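Local coordinates for protein N-acetylmuramoyl-L-alanine amidase (Mycobacteroides abscessus, PDB 7AGL) that probably cleaves the amide bond between N-acetylmuramic acid and L-alanine in cell-wall peptidoglycan, as a zinc-dependent amidase, at residues Ala101-His106 / Gln209-Tyr214; Val119-Pro124 / Arg136-Met141. One frame throughout, in Å; residues are numbered along the deposited sequence.

Overall arrangement
Both contacts pack a helix on the six-stranded mixed sheet of this zinc amidase. From the N terminus the chain passes strands 9-14 and 72-75 and reaches strand 101-108, which holds the first segment of contact 1; strand 118-122 follows. Helix 132-147 then turns back over the sheet, and contact 2 closes this short loop of 11 residues. The chain goes on through strands 161-164 and 177-184 to helix 197-215. There contact 1 closes a loop of 102 residues, and contact 2 is nested inside it. The two centres lie about 10 Å apart. They meet mainly around Phe137, which stacks on Tyr214 and touches Val103; Arg136 also packs on Tyr214.

Contact 1 (Ala101-His106 / Gln209-Tyr214); sequences AVVSIH and QGIVAY. With ZN (zinc ion), chain B.
Strand residues Ala101-His106 and helix residues Gln209-Tyr214 come nearest at Ala101 and Ile211, whose CA atoms are 7.6 Å apart. This is helix-on-sheet packing in an alpha/beta zinc amidase fold: helix 197-215 lies over the first half of strand 101-108. The touching surface is small and apolar. The closest meeting is between Val103 and Ile211, whose side chains cross obliquely; Ala101 and Tyr214 share the rest of the surface. Val103 CG2 is 3.9 Å from Ile211 CG1 and equally near to Ile211 CD1, so one methyl rests on the outer half of the isoleucine chain. With chi1 at 175°, Val103 CG2 lies opposite the carbonyl carbon, and this is the branch that reaches Ile211. Ile211 is extended beyond CG1 (chi2 171°), which carries CD1 forward beside the valine methyl. Ala101 makes the second touch. Its CB lies 4.4 Å from Tyr214 CD2 and approaches the ring obliquely, a looser fit than the valine-isoleucine pair. Phe137 of helix 132-147 stacks on Tyr214 and also packs on Val103. Leu66 of helix 51-68 also touches Ile211.

The strand meets helix 197-215 near its start and carries a metal ligand further along. Val103 has backbone hydrogen bonds to Val11 and Asp13 of strand 9-14, while Val102 bonds to Val178. These tie the strand to both neighbours in the sheet. Ser104 OG is hydrogen-bonded to Asp13 OD2 and lies at the edge of the His106 ring, in its plane. His16 and Glu51 complete the protein ligands of the zinc ion. His106 ND1 binds the zinc ion at 2.2 Å, and two waters occupy further positions on the metal.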
loop_
_atom_site.group_PDB
_atom_site.type_symbol
_atom_site.label_atom_id
_atom_site.label_comp_id
_atom_site.label_asym_id
_atom_site.label_seq_id
_atom_site.Cartn_x
_atom_site.Cartn_y
_atom_site.Cartn_z
ATOM N N ALA A 101 4.874 -12.154 -1.562
ATOM C CA ALA A 101 4.890 -10.781 -1.057
ATOM C C ALA A 101 3.588 -10.085 -1.443
ATOM O O ALA A 101 3.010 -10.368 -2.497
ATOM C CB ALA A 101 6.091 -9.984 -1.588
ATOM N N VAL A 102 3.132 -9.176 -0.568
ATOM C CA VAL A 102 1.919 -8.384 -0.750
ATOM C C VAL A 102 2.269 -6.925 -0.525
ATOM O O VAL A 102 2.908 -6.599 0.476
ATOM C CB VAL A 102 0.810 -8.795 0.237
ATOM C CG1 VAL A 102 -0.444 -7.921 0.000
ATOM C CG2 VAL A 102 0.511 -10.277 0.102
ATOM N N VAL A 103 1.831 -6.043 -1.427
ATOM C CA VAL A 103 2.073 -4.609 -1.266
ATOM C C VAL A 103 0.759 -3.866 -1.384
ATOM O O VAL A 103 0.084 -3.950 -2.419
ATOM C CB VAL A 103 3.073 -4.062 -2.290
ATOM C CG1 VAL A 103 3.170 -2.548 -2.130
ATOM C CG2 VAL A 103 4.433 -4.733 -2.098
ATOM N N SER A 104 0.410 -3.121 -0.339
ATOM C CA SER A 104 -0.755 -2.252 -0.346
ATOM C C SER A 104 -0.275 -0.832 -0.623
ATOM O O SER A 104 0.728 -0.391 -0.049
ATOM C CB SER A 104 -1.485 -2.343 1.002
ATOM O OG SER A 104 -2.615 -1.486 1.071
ATOM N N ILE A 105 -0.975 -0.129 -1.512
ATOM C CA ILE A 105 -0.576 1.200 -1.981
ATOM C C ILE A 105 -1.619 2.218 -1.529
ATOM O O ILE A 105 -2.817 2.077 -1.822
ATOM C CB ILE A 105 -0.394 1.240 -3.507
ATOM C CG1 ILE A 105 0.777 0.346 -3.934
ATOM C CG2 ILE A 105 -0.204 2.694 -3.990
ATOM C CD1 ILE A 105 2.136 0.759 -3.363
ATOM N N HIS A 106 -1.151 3.249 -0.823
ATOM C CA HIS A 106 -1.990 4.303 -0.275
ATOM C C HIS A 106 -1.306 5.651 -0.505
ATOM O O HIS A 106 -0.137 5.724 -0.899
ATOM C CB HIS A 106 -2.241 4.071 1.231
ATOM C CG HIS A 106 -3.251 2.999 1.528
ATOM N ND1 HIS A 106 -4.503 3.280 2.023
ATOM C CD2 HIS A 106 -3.198 1.650 1.405
ATOM C CE1 HIS A 106 -5.187 2.162 2.184
ATOM N NE2 HIS A 106 -4.411 1.155 1.831
ATOM N N GLN A 209 11.297 -1.934 -7.575
ATOM C CA GLN A 209 12.665 -2.174 -7.112
ATOM C C GLN A 209 12.679 -2.740 -5.695
ATOM O O GLN A 209 13.464 -3.644 -5.385
ATOM C CB GLN A 209 13.488 -0.884 -7.193
ATOM C CG GLN A 209 13.916 -0.568 -8.609
ATOM C CD GLN A 209 14.450 0.843 -8.784
ATOM O OE1 GLN A 209 14.380 1.675 -7.880
ATOM N NE2 GLN A 209 14.982 1.117 -9.965
ATOM N N GLY A 210 11.790 -2.249 -4.831
ATOM C CA GLY A 210 11.701 -2.801 -3.484
ATOM C C GLY A 210 11.218 -4.238 -3.469
ATOM O O GLY A 210 11.731 -5.066 -2.712
ATOM N N ILE A 211 10.207 -4.548 -4.284
ATOM C CA ILE A 211 9.728 -5.925 -4.378
ATOM C C ILE A 211 10.841 -6.836 -4.891
ATOM O O ILE A 211 11.110 -7.906 -4.325
ATOM C CB ILE A 211 8.478 -5.988 -5.279
ATOM C CG1 ILE A 211 7.323 -5.200 -4.658
ATOM C CG2 ILE A 211 8.085 -7.432 -5.548
ATOM C CD1 ILE A 211 6.141 -5.036 -5.601
ATOM N N VAL A 212 11.520 -6.412 -5.962
ATOM C CA VAL A 212 12.604 -7.214 -6.532
ATOM C C VAL A 212 13.724 -7.416 -5.516
ATOM O O VAL A 212 14.263 -8.524 -5.372
ATOM C CB VAL A 212 13.127 -6.557 -7.826
ATOM C CG1 VAL A 212 14.431 -7.202 -8.259
ATOM C CG2 VAL A 212 12.077 -6.657 -8.931
ATOM N N ALA A 213 14.106 -6.350 -4.808
ATOM C CA ALA A 213 15.168 -6.477 -3.814
ATOM C C ALA A 213 14.768 -7.452 -2.717
ATOM O O ALA A 213 15.571 -8.297 -2.296
ATOM C CB ALA A 213 15.502 -5.107 -3.225
ATOM N N TYR A 214 13.507 -7.395 -2.284
ATOM C CA TYR A 214 13.068 -8.290 -1.218
ATOM C C TYR A 214 13.038 -9.747 -1.680
ATOM O O TYR A 214 13.540 -10.636 -0.983
ATOM C CB TYR A 214 11.701 -7.854 -0.692
ATOM C CG TYR A 214 11.177 -8.796 0.356
ATOM C CD1 TYR A 214 11.756 -8.840 1.624
ATOM C CD2 TYR A 214 10.121 -9.655 0.083
ATOM C CE1 TYR A 214 11.291 -9.713 2.595
ATOM C CE2 TYR A 214 9.642 -10.529 1.044
ATOM C CZ TYR A 214 10.228 -10.554 2.300
ATOM O OH TYR A 214 9.762 -11.432 3.271
HETATM ZN ZN ZN B . -5.410 5.244 2.307
HETATM O O HOH W 1 -6.050 4.878 4.426
HETATM O O HOH W 2 -4.001 6.597 3.256
#

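Contact 2 (Val119-Pro124 / Arg136-Met141); sequences VNYSNP and RFAKTM
Strand 119-122 and helix 136-141 run antiparallel, their axes 174° apart in direction and 8.5 Å apart at closest approach. The CA atoms of Val119 and Ala138 are 6.1 Å from each other. The pair is the first half of a beta-alpha-beta unit made of strand 118-122, helix 132-147 and strand 161-164. Ala138 is the central residue on the helix side. With only a methyl group, it lets two strand side chains reach close to the helix. Val119 CG1 lies 3.8 Å from Ala138 O and 4.0 Å from Ala138 CB, so it packs against both the backbone and the methyl. The other branch goes to the next helical turn: Val119 CG2 touches Met141 CG at 3.9 Å. The Val119 and Met141 side chains cross at about a right angle. Met141 CG is anti to the backbone N (chi1 -178°), and bends at chi2 and chi3 then lead the sulfur and CE away from the strand.

Tyr121 meets the same methyl from a different direction, roughly at a right angle to that of Val119. Its CG sits between the backbone N and the carbonyl carbon (chi1 67°), which sets the ring beside the helix. Tyr121 CD1 and Tyr121 CB are each 3.9 Å from Ala138 CB, and the approach to the ring is oblique. Within the helix, Arg136 O accepts two bonds, from Thr140 N and from Thr140 OG1. The two donors reach it from opposite faces of the carbonyl plane.

Strand 118-122 lies between strands 161-164 and 177-184. Leu161 touches Val119 and Ala138, while Val178 packs on Val119 and Phe137. Helix 197-215 flanks helix 132-147, with Ile211 against Met141 and Ala213 against Thr140.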
loop_
_atom_site.group_PDB
_atom_site.type_symbol
_atom_site.label_atom_id
_atom_site.label_comp_id
_atom_site.label_asym_id
_atom_site.label_seq_id
_atom_site.Cartn_x
_atom_site.Cartn_y
_atom_site.Cartn_z
ATOM N N VAL A 119 6.583 3.492 5.011
ATOM C CA VAL A 119 6.308 2.071 4.852
ATOM C C VAL A 119 5.760 1.568 6.180
ATOM O O VAL A 119 6.480 1.541 7.188
ATOM C CB VAL A 119 7.577 1.304 4.450
ATOM C CG1 VAL A 119 7.272 -0.202 4.300
ATOM C CG2 VAL A 119 8.186 1.892 3.155
ATOM N N ASN A 120 4.475 1.197 6.183
ATOM C CA ASN A 120 3.798 0.714 7.375
ATOM C C ASN A 120 3.883 -0.801 7.438
ATOM O O ASN A 120 3.741 -1.484 6.418
ATOM C CB ASN A 120 2.320 1.129 7.369
ATOM C CG ASN A 120 2.147 2.632 7.330
ATOM O OD1 ASN A 120 2.065 3.275 8.376
ATOM N ND2 ASN A 120 2.146 3.209 6.123
ATOM N N TYR A 121 4.111 -1.319 8.643
ATOM C CA TYR A 121 4.207 -2.755 8.854
ATOM C C TYR A 121 3.637 -3.105 10.221
ATOM O O TYR A 121 3.560 -2.265 11.124
ATOM C CB TYR A 121 5.665 -3.231 8.733
ATOM C CG TYR A 121 6.562 -2.723 9.838
ATOM C CD1 TYR A 121 7.140 -1.456 9.764
ATOM C CD2 TYR A 121 6.834 -3.505 10.957
ATOM C CE1 TYR A 121 7.952 -0.983 10.784
ATOM C CE2 TYR A 121 7.640 -3.041 11.979
ATOM C CZ TYR A 121 8.197 -1.782 11.889
ATOM O OH TYR A 121 9.008 -1.324 12.908
ATOM N N SER A 122 3.272 -4.377 10.375
ATOM C CA SER A 122 2.645 -4.833 11.610
ATOM C C SER A 122 3.636 -4.831 12.768
ATOM O O SER A 122 4.708 -5.445 12.700
ATOM C CB SER A 122 2.063 -6.235 11.417
ATOM O OG SER A 122 1.446 -6.676 12.619
ATOM N N ASN A 123 3.266 -4.142 13.850
ATOM C CA ASN A 123 4.086 -4.136 15.059
ATOM C C ASN A 123 3.202 -3.890 16.277
ATOM O O ASN A 123 2.421 -2.925 16.270
ATOM C CB ASN A 123 5.179 -3.068 14.983
ATOM C CG ASN A 123 6.286 -3.291 15.994
ATOM O OD1 ASN A 123 6.633 -4.429 16.324
ATOM N ND2 ASN A 123 6.857 -2.198 16.492
ATOM N N PRO A 124 3.267 -4.748 17.312
ATOM C CA PRO A 124 4.029 -6.001 17.352
ATOM C C PRO A 124 3.385 -7.056 16.457
ATOM O O PRO A 124 2.187 -6.973 16.204
ATOM C CB PRO A 124 3.962 -6.409 18.832
ATOM C CG PRO A 124 2.697 -5.828 19.306
ATOM C CD PRO A 124 2.506 -4.535 18.555
ATOM N N ARG A 136 11.950 -7.307 7.528
ATOM C CA ARG A 136 12.929 -7.233 6.443
ATOM C C ARG A 136 12.308 -6.649 5.174
ATOM O O ARG A 136 12.942 -5.839 4.487
ATOM C CB ARG A 136 13.531 -8.615 6.177
ATOM C CG ARG A 136 14.413 -8.704 4.924
ATOM C CD ARG A 136 15.179 -10.025 4.839
ATOM N NE ARG A 136 14.443 -11.147 5.420
ATOM C CZ ARG A 136 13.751 -12.049 4.724
ATOM N NH1 ARG A 136 13.698 -11.979 3.397
ATOM N NH2 ARG A 136 13.112 -13.030 5.361
ATOM N N PHE A 137 11.068 -7.043 4.850
ATOM C CA PHE A 137 10.368 -6.455 3.705
ATOM C C PHE A 137 10.232 -4.949 3.875
ATOM O O PHE A 137 10.511 -4.178 2.948
ATOM C CB PHE A 137 8.991 -7.118 3.540
ATOM C CG PHE A 137 8.323 -6.866 2.201
ATOM C CD1 PHE A 137 9.015 -6.294 1.135
ATOM C CD2 PHE A 137 6.986 -7.206 2.020
ATOM C CE1 PHE A 137 8.379 -6.077 -0.093
ATOM C CE2 PHE A 137 6.352 -6.993 0.814
ATOM C CZ PHE A 137 7.041 -6.427 -0.245
ATOM N N ALA A 138 9.806 -4.512 5.065
ATOM C CA ALA A 138 9.602 -3.085 5.311
ATOM C C ALA A 138 10.903 -2.298 5.151
ATOM O O ALA A 138 10.928 -1.257 4.486
ATOM C CB ALA A 138 9.021 -2.875 6.710
ATOM N N LYS A 139 11.992 -2.770 5.778
ATOM C CA LYS A 139 13.274 -2.070 5.679
ATOM C C LYS A 139 13.790 -2.067 4.248
ATOM O O LYS A 139 14.331 -1.059 3.774
ATOM C CB LYS A 139 14.286 -2.720 6.618
ATOM C CG LYS A 139 13.941 -2.554 8.079
ATOM C CD LYS A 139 14.982 -3.223 8.964
ATOM C CE LYS A 139 14.620 -3.073 10.432
ATOM N NZ LYS A 139 15.705 -3.574 11.322
ATOM N N THR A 140 13.633 -3.196 3.548
ATOM C CA THR A 140 14.093 -3.294 2.164
ATOM C C THR A 140 13.327 -2.339 1.259
ATOM O O THR A 140 13.926 -1.631 0.433
ATOM C CB THR A 140 13.939 -4.733 1.680
ATOM O OG1 THR A 140 14.867 -5.569 2.399
ATOM C CG2 THR A 140 14.224 -4.823 0.182
ATOM N N MET A 141 12.002 -2.298 1.420
ATOM C CA MET A 141 11.167 -1.357 0.676
ATOM C C MET A 141 11.560 0.088 0.967
ATOM O O MET A 141 11.733 0.895 0.047
ATOM C CB MET A 141 9.695 -1.595 1.029
ATOM C CG MET A 141 8.731 -0.701 0.276
ATOM S SD MET A 141 8.787 -0.873 -1.526
ATOM C CE MET A 141 8.056 -2.479 -1.819
#